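Local coordinates for PKS_KS domain-containing protein (Photorhabdus luminescens subsp. laumondii, PDB 6SMO), which probably acts as a beta-ketoacyl synthase that, with a related partner chain, extends a polyketide chain, here holding a poly-beta-keto aldehyde in its pocket, at residues B[127-132]-B[218-222]; B[134-138]-B[222-226]. All coordinates share one frame; numbering follows the deposited sequence.

Contact 1 (B[127-132]-B[218-222]); sequences IATAIA and SEAPL. With LKZ (3,5,7,9,11-pentakis(oxidanylidene)dodecanal), chain H.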
loop_
_atom_site.group_PDB
_atom_site.type_symbol
_atom_site.label_atom_id
_atom_site.label_comp_id
_atom_site.label_asym_id
_atom_site.label_seq_id
_atom_site.Cartn_x
_atom_site.Cartn_y
_atom_site.Cartn_z
ATOM N N ILE B 127 5.790 -9.599 2.441
ATOM C CA ILE B 127 4.400 -10.027 2.099
ATOM C C ILE B 127 3.498 -8.790 2.115
ATOM O O ILE B 127 3.313 -8.206 3.202
ATOM C CB ILE B 127 3.899 -11.128 3.057
ATOM C CG1 ILE B 127 4.778 -12.380 2.976
ATOM C CG2 ILE B 127 2.435 -11.450 2.794
ATOM C CD1 ILE B 127 4.543 -13.379 4.085
ATOM N N ALA B 128 2.961 -8.420 0.949
ATOM C CA ALA B 128 2.133 -7.211 0.728
ATOM C C ALA B 128 0.645 -7.557 0.864
ATOM O O ALA B 128 0.298 -8.754 0.822
ATOM C CB ALA B 128 2.434 -6.633 -0.632
ATOM N N THR B 129 -0.193 -6.530 1.022
ATOM C CA THR B 129 -1.673 -6.638 1.125
ATOM C C THR B 129 -2.297 -5.266 0.850
ATOM O O THR B 129 -1.636 -4.252 1.144
ATOM C CB THR B 129 -2.097 -7.169 2.501
ATOM O OG1 THR B 129 -3.462 -7.579 2.414
ATOM C CG2 THR B 129 -1.935 -6.152 3.609
ATOM N N ALA B 130 -3.526 -5.253 0.343
ATOM C CA ALA B 130 -4.258 -3.997 0.087
ATOM C C ALA B 130 -5.138 -3.652 1.298
ATOM O O ALA B 130 -5.126 -2.482 1.690
ATOM C CB ALA B 130 -5.064 -4.141 -1.175
ATOM N N ILE B 131 -5.829 -4.637 1.891
ATOM C CA ILE B 131 -6.746 -4.364 3.045
ATOM C C ILE B 131 -6.410 -5.234 4.258
ATOM O O ILE B 131 -7.095 -5.090 5.262
ATOM C CB ILE B 131 -8.224 -4.555 2.656
ATOM C CG1 ILE B 131 -8.664 -6.008 2.826
ATOM C CG2 ILE B 131 -8.509 -4.050 1.262
ATOM C CD1 ILE B 131 -9.775 -6.414 1.907
ATOM N N ALA B 132 -5.440 -6.136 4.144
ATOM C CA ALA B 132 -5.021 -7.054 5.233
ATOM C C ALA B 132 -6.251 -7.801 5.774
ATOM O O ALA B 132 -7.034 -8.306 4.944
ATOM C CB ALA B 132 -4.294 -6.274 6.302
ATOM N N SER B 218 -0.769 -11.502 -0.007
ATOM C CA SER B 218 -1.948 -12.270 0.457
ATOM C C SER B 218 -3.145 -11.325 0.550
ATOM O O SER B 218 -2.947 -10.223 0.999
ATOM C CB SER B 218 -1.677 -12.907 1.773
ATOM O OG SER B 218 -2.744 -13.734 2.164
ATOM N N GLU B 219 -4.331 -11.757 0.112
ATOM C CA GLU B 219 -5.558 -10.926 0.171
ATOM C C GLU B 219 -6.784 -11.768 0.530
ATOM O O GLU B 219 -6.892 -12.849 -0.002
ATOM C CB GLU B 219 -5.793 -10.341 -1.209
ATOM C CG GLU B 219 -6.611 -9.086 -1.203
ATOM C CD GLU B 219 -5.923 -7.929 -0.529
ATOM O OE1 GLU B 219 -6.454 -7.413 0.448
ATOM O OE2 GLU B 219 -4.863 -7.578 -0.986
ATOM N N ALA B 220 -7.673 -11.262 1.394
ATOM C CA ALA B 220 -8.940 -11.940 1.762
ATOM C C ALA B 220 -10.076 -10.917 1.773
ATOM O O ALA B 220 -10.606 -10.633 2.841
ATOM C CB ALA B 220 -8.801 -12.623 3.088
ATOM N N PRO B 221 -10.523 -10.405 0.614
ATOM C CA PRO B 221 -11.510 -9.338 0.545
ATOM C C PRO B 221 -12.955 -9.748 0.264
ATOM O O PRO B 221 -13.683 -8.947 -0.202
ATOM C CB PRO B 221 -10.973 -8.598 -0.675
ATOM C CG PRO B 221 -10.572 -9.692 -1.602
ATOM C CD PRO B 221 -10.081 -10.801 -0.706
ATOM N N LEU B 222 -13.273 -11.022 0.448
ATOM C CA LEU B 222 -14.645 -11.494 0.205
ATOM C C LEU B 222 -15.463 -11.346 1.476
ATOM O O LEU B 222 -15.926 -12.332 1.994
ATOM C CB LEU B 222 -14.572 -12.935 -0.276
ATOM C CG LEU B 222 -13.765 -13.115 -1.552
ATOM C CD1 LEU B 222 -14.006 -14.482 -2.147
ATOM C CD2 LEU B 222 -14.099 -12.030 -2.547
HETATM C C4 LKZ H . -12.019 -1.154 0.250
HETATM C C5 LKZ H . -10.648 -0.533 0.351
HETATM C C6 LKZ H . -9.450 -1.411 -0.021
HETATM C C7 LKZ H . -8.853 -0.898 -1.313
HETATM C C8 LKZ H . -7.580 -1.543 -1.873
HETATM C C10 LKZ H . -7.267 -1.730 -7.088
HETATM C C22 LKZ H . -12.435 -1.587 1.642
HETATM C C11 LKZ H . -7.124 -3.221 -6.910
HETATM O O19 LKZ H . -7.977 -4.008 -7.280
HETATM C C3 LKZ H . -6.902 -1.171 -5.726
HETATM O O23 LKZ H . -6.039 -0.317 -5.620
HETATM C C2 LKZ H . -7.560 -1.819 -4.500
HETATM C C9 LKZ H . -7.351 -0.944 -3.263
HETATM O O20 LKZ H . -7.091 0.239 -3.369
HETATM O O21 LKZ H . -9.416 -0.015 -1.923
HETATM O O22 LKZ H . -10.525 0.616 0.743
HETATM O O24 LKZ H . -13.135 -0.890 2.361
HETATM C C23 LKZ H . -11.932 -2.946 2.088
#
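Strands 123-128 and 212-219 run parallel and lose their pairing here: Ser218 N gives a backbone hydrogen bond to Ala128 O (3.1 Å), and beyond it side chains take over. Thr129 OG1 donates to Ser218 O at 3.0 Å, in the carbonyl plane. The same hydroxyl accepts from Ala132 N, closing an ST motif, so one oxygen joins the turn to the neighbouring strand end.

Glu219 is the main polar side chain of the contact. Its chain, bent at chi2 (66°), brings the carboxylate up to the turn, where the two oxygens receive consecutive backbone N-H groups: Ala130 N to Glu219 OE2 (3.0 Å, 159° at the hydrogen) and Ile131 N to Glu219 OE1 (3.2 Å). Both oxygens use their syn lone pairs, a two-point grip that fixes the rotation of the carboxylate and satisfies it in a buried place. This lies where strands of the thiolase-like core sheet give way to loops lining the polyketide pocket.

Ile131 divides its branches between protein and ligand. CG1 sits between the backbone N and carbonyl carbon (chi1 87°), which sends Ile131 CD1 over Pro221, 3.6 Å from Pro221 CB, while CG2 turns to C6 of the bound LKZ. Ala130 CB lies 3.4 Å from Glu219 OE2 and 3.7 Å from LKZ C8. Trp133 of the partner chain also packs against Ile131.

Contact 2 (B[134-138]-B[222-226]); sequences AAGME and LCPLS. With LKZ (3,5,7,9,11-pentakis(oxidanylidene)dodecanal), chain H.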
loop_
_atom_site.group_PDB
_atom_site.type_symbol
_atom_site.label_atom_id
_atom_site.label_comp_id
_atom_site.label_asym_id
_atom_site.label_seq_id
_atom_site.Cartn_x
_atom_site.Cartn_y
_atom_site.Cartn_z
ATOM N N ALA B 134 -9.247 -7.057 6.940
ATOM C CA ALA B 134 -10.412 -6.140 6.965
ATOM C C ALA B 134 -11.666 -6.901 7.413
ATOM O O ALA B 134 -12.504 -6.292 8.108
ATOM C CB ALA B 134 -10.610 -5.504 5.610
ATOM N N ALA B 135 -11.785 -8.175 7.025
ATOM C CA ALA B 135 -12.886 -9.086 7.420
ATOM C C ALA B 135 -12.955 -9.170 8.949
ATOM O O ALA B 135 -14.065 -9.016 9.499
ATOM C CB ALA B 135 -12.680 -10.448 6.802
ATOM N N GLY B 136 -11.809 -9.398 9.597
ATOM C CA GLY B 136 -11.670 -9.467 11.066
ATOM C C GLY B 136 -11.989 -8.138 11.732
ATOM O O GLY B 136 -12.599 -8.159 12.819
ATOM N N MET B 137 -11.587 -7.024 11.108
ATOM C CA MET B 137 -11.832 -5.640 11.602
ATOM C C MET B 137 -13.328 -5.315 11.503
ATOM O O MET B 137 -13.866 -4.729 12.464
ATOM C CB MET B 137 -11.031 -4.611 10.797
ATOM C CG MET B 137 -9.534 -4.673 11.049
ATOM S SD MET B 137 -8.632 -3.265 10.349
ATOM C CE MET B 137 -8.349 -3.841 8.676
ATOM N N GLU B 138 -13.965 -5.677 10.382
ATOM C CA GLU B 138 -15.414 -5.461 10.118
ATOM C C GLU B 138 -16.241 -6.278 11.119
ATOM O O GLU B 138 -17.176 -5.706 11.716
ATOM C CB GLU B 138 -15.756 -5.857 8.679
ATOM C CG GLU B 138 -17.213 -5.638 8.306
ATOM C CD GLU B 138 -17.692 -6.444 7.110
ATOM O OE1 GLU B 138 -18.544 -5.934 6.357
ATOM O OE2 GLU B 138 -17.217 -7.584 6.939
ATOM N N LEU B 222 -13.273 -11.022 0.448
ATOM C CA LEU B 222 -14.645 -11.494 0.205
ATOM C C LEU B 222 -15.463 -11.346 1.476
ATOM O O LEU B 222 -15.926 -12.332 1.994
ATOM C CB LEU B 222 -14.572 -12.935 -0.276
ATOM C CG LEU B 222 -13.765 -13.115 -1.552
ATOM C CD1 LEU B 222 -14.006 -14.482 -2.147
ATOM C CD2 LEU B 222 -14.099 -12.030 -2.547
ATOM N N CYS B 223 -15.609 -10.110 1.919
ATOM C CA CYS B 223 -16.424 -9.702 3.075
ATOM C C CYS B 223 -17.355 -8.599 2.590
ATOM O O CYS B 223 -17.062 -7.965 1.595
ATOM C CB CYS B 223 -15.575 -9.230 4.244
ATOM S SG CYS B 223 -14.353 -7.961 3.850
ATOM N N PRO B 224 -18.484 -8.351 3.257
ATOM C CA PRO B 224 -19.448 -7.356 2.779
ATOM C C PRO B 224 -18.887 -5.935 2.598
ATOM O O PRO B 224 -19.248 -5.291 1.628
ATOM C CB PRO B 224 -20.528 -7.345 3.873
ATOM C CG PRO B 224 -20.419 -8.704 4.525
ATOM C CD PRO B 224 -18.944 -9.038 4.474
ATOM N N LEU B 225 -18.042 -5.483 3.533
ATOM C CA LEU B 225 -17.418 -4.129 3.527
ATOM C C LEU B 225 -16.593 -3.961 2.243
ATOM O O LEU B 225 -16.852 -2.988 1.506
ATOM C CB LEU B 225 -16.587 -3.956 4.809
ATOM C CG LEU B 225 -15.319 -3.102 4.736
ATOM C CD1 LEU B 225 -15.598 -1.695 4.229
ATOM C CD2 LEU B 225 -14.655 -3.037 6.103
ATOM N N SER B 226 -15.672 -4.891 1.971
ATOM C CA SER B 226 -14.755 -4.870 0.799
ATOM C C SER B 226 -15.556 -4.949 -0.508
ATOM O O SER B 226 -15.307 -4.113 -1.394
ATOM C CB SER B 226 -13.734 -5.975 0.888
ATOM O OG SER B 226 -12.905 -6.000 -0.266
HETATM C C4 LKZ H . -12.019 -1.154 0.250
HETATM C C5 LKZ H . -10.648 -0.533 0.351
HETATM C C6 LKZ H . -9.450 -1.411 -0.021
HETATM C C7 LKZ H . -8.853 -0.898 -1.313
HETATM C C8 LKZ H . -7.580 -1.543 -1.873
HETATM C C10 LKZ H . -7.267 -1.730 -7.088
HETATM C C22 LKZ H . -12.435 -1.587 1.642
HETATM C C11 LKZ H . -7.124 -3.221 -6.910
HETATM O O19 LKZ H . -7.977 -4.008 -7.280
HETATM C C3 LKZ H . -6.902 -1.171 -5.726
HETATM O O23 LKZ H . -6.039 -0.317 -5.620
HETATM C C2 LKZ H . -7.560 -1.819 -4.500
HETATM C C9 LKZ H . -7.351 -0.944 -3.263
HETATM O O20 LKZ H . -7.091 0.239 -3.369
HETATM O O21 LKZ H . -9.416 -0.015 -1.923
HETATM O O22 LKZ H . -10.525 0.616 0.743
HETATM O O24 LKZ H . -13.135 -0.890 2.361
HETATM C C23 LKZ H . -11.932 -2.946 2.088
#
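Two helix beginnings meet here beside the polyketide pocket: the first turn of helix 134-144 lies against the N-terminus of helix 224-233, for which Cys223 is the N-cap residue. Glu138 reaches across with CG anti to its backbone N (chi1 -179°) and the rest of the chain extended, sliding past Leu225 in the opposite direction. Glu138 OE1 accepts a weak hydrogen bond from Leu225 N, 2.9 Å long but bent to 126° at the hydrogen. Glu138 OE1 also lies 3.2 Å from Leu225 CB and is hydrogen-bonded to His118 NE2 of the partner chain, so the carboxylate links both helices to the neighbouring subunit. Glu138 OE2 faces Pro224 CD at 3.3 Å and Cys223 CB at 3.6 Å. Lying at the N-terminus of helix 224-233, the negative charge of Glu138 would probably be favoured by the helix dipole.

The rest of the contact is apolar. Ala135 CB meets Cys223 CB at 4.1 Å, and Cys223 SG stands 4.0 Å from Ala135 CA, against the backbone of the first helix. Leu225 spreads its two methyls: Leu225 CD2 lies 4.0 Å from Glu138 CB, while CD1 approaches O24 of the bound LKZ. Ser226 presents CA and CB to LKZ C23, its OG making a weak hydrogen bond to Pro221 O. Val114 of the partner chain packs on both Glu138 and Leu225, and its Leu117 on Pro224. The arrangement belongs to the wall of an acyl-chain pocket in the ketosynthase fold, built where the subunit interface meets it.

Contacts 1 and 2 have centres about 11 Å apart and join the same two parts of the chain: strand 123-128 is followed by helix 134-144, and strand 212-219 by helix 224-233, with Leu222 common to both contacts. Contact 1 sits at the end of the parallel strand pair in the large mixed sheet, its centre about 10 Å from the chain centre; contact 2 is farther out, about 19 Å from it. They touch through Ile131 CD1 and Ser226 OG, and Met137 CE packs on Ile131 O. Both reach LKZ, so together they line successive parts of the pocket, from the ends of the two strands to the interface with the partner chain.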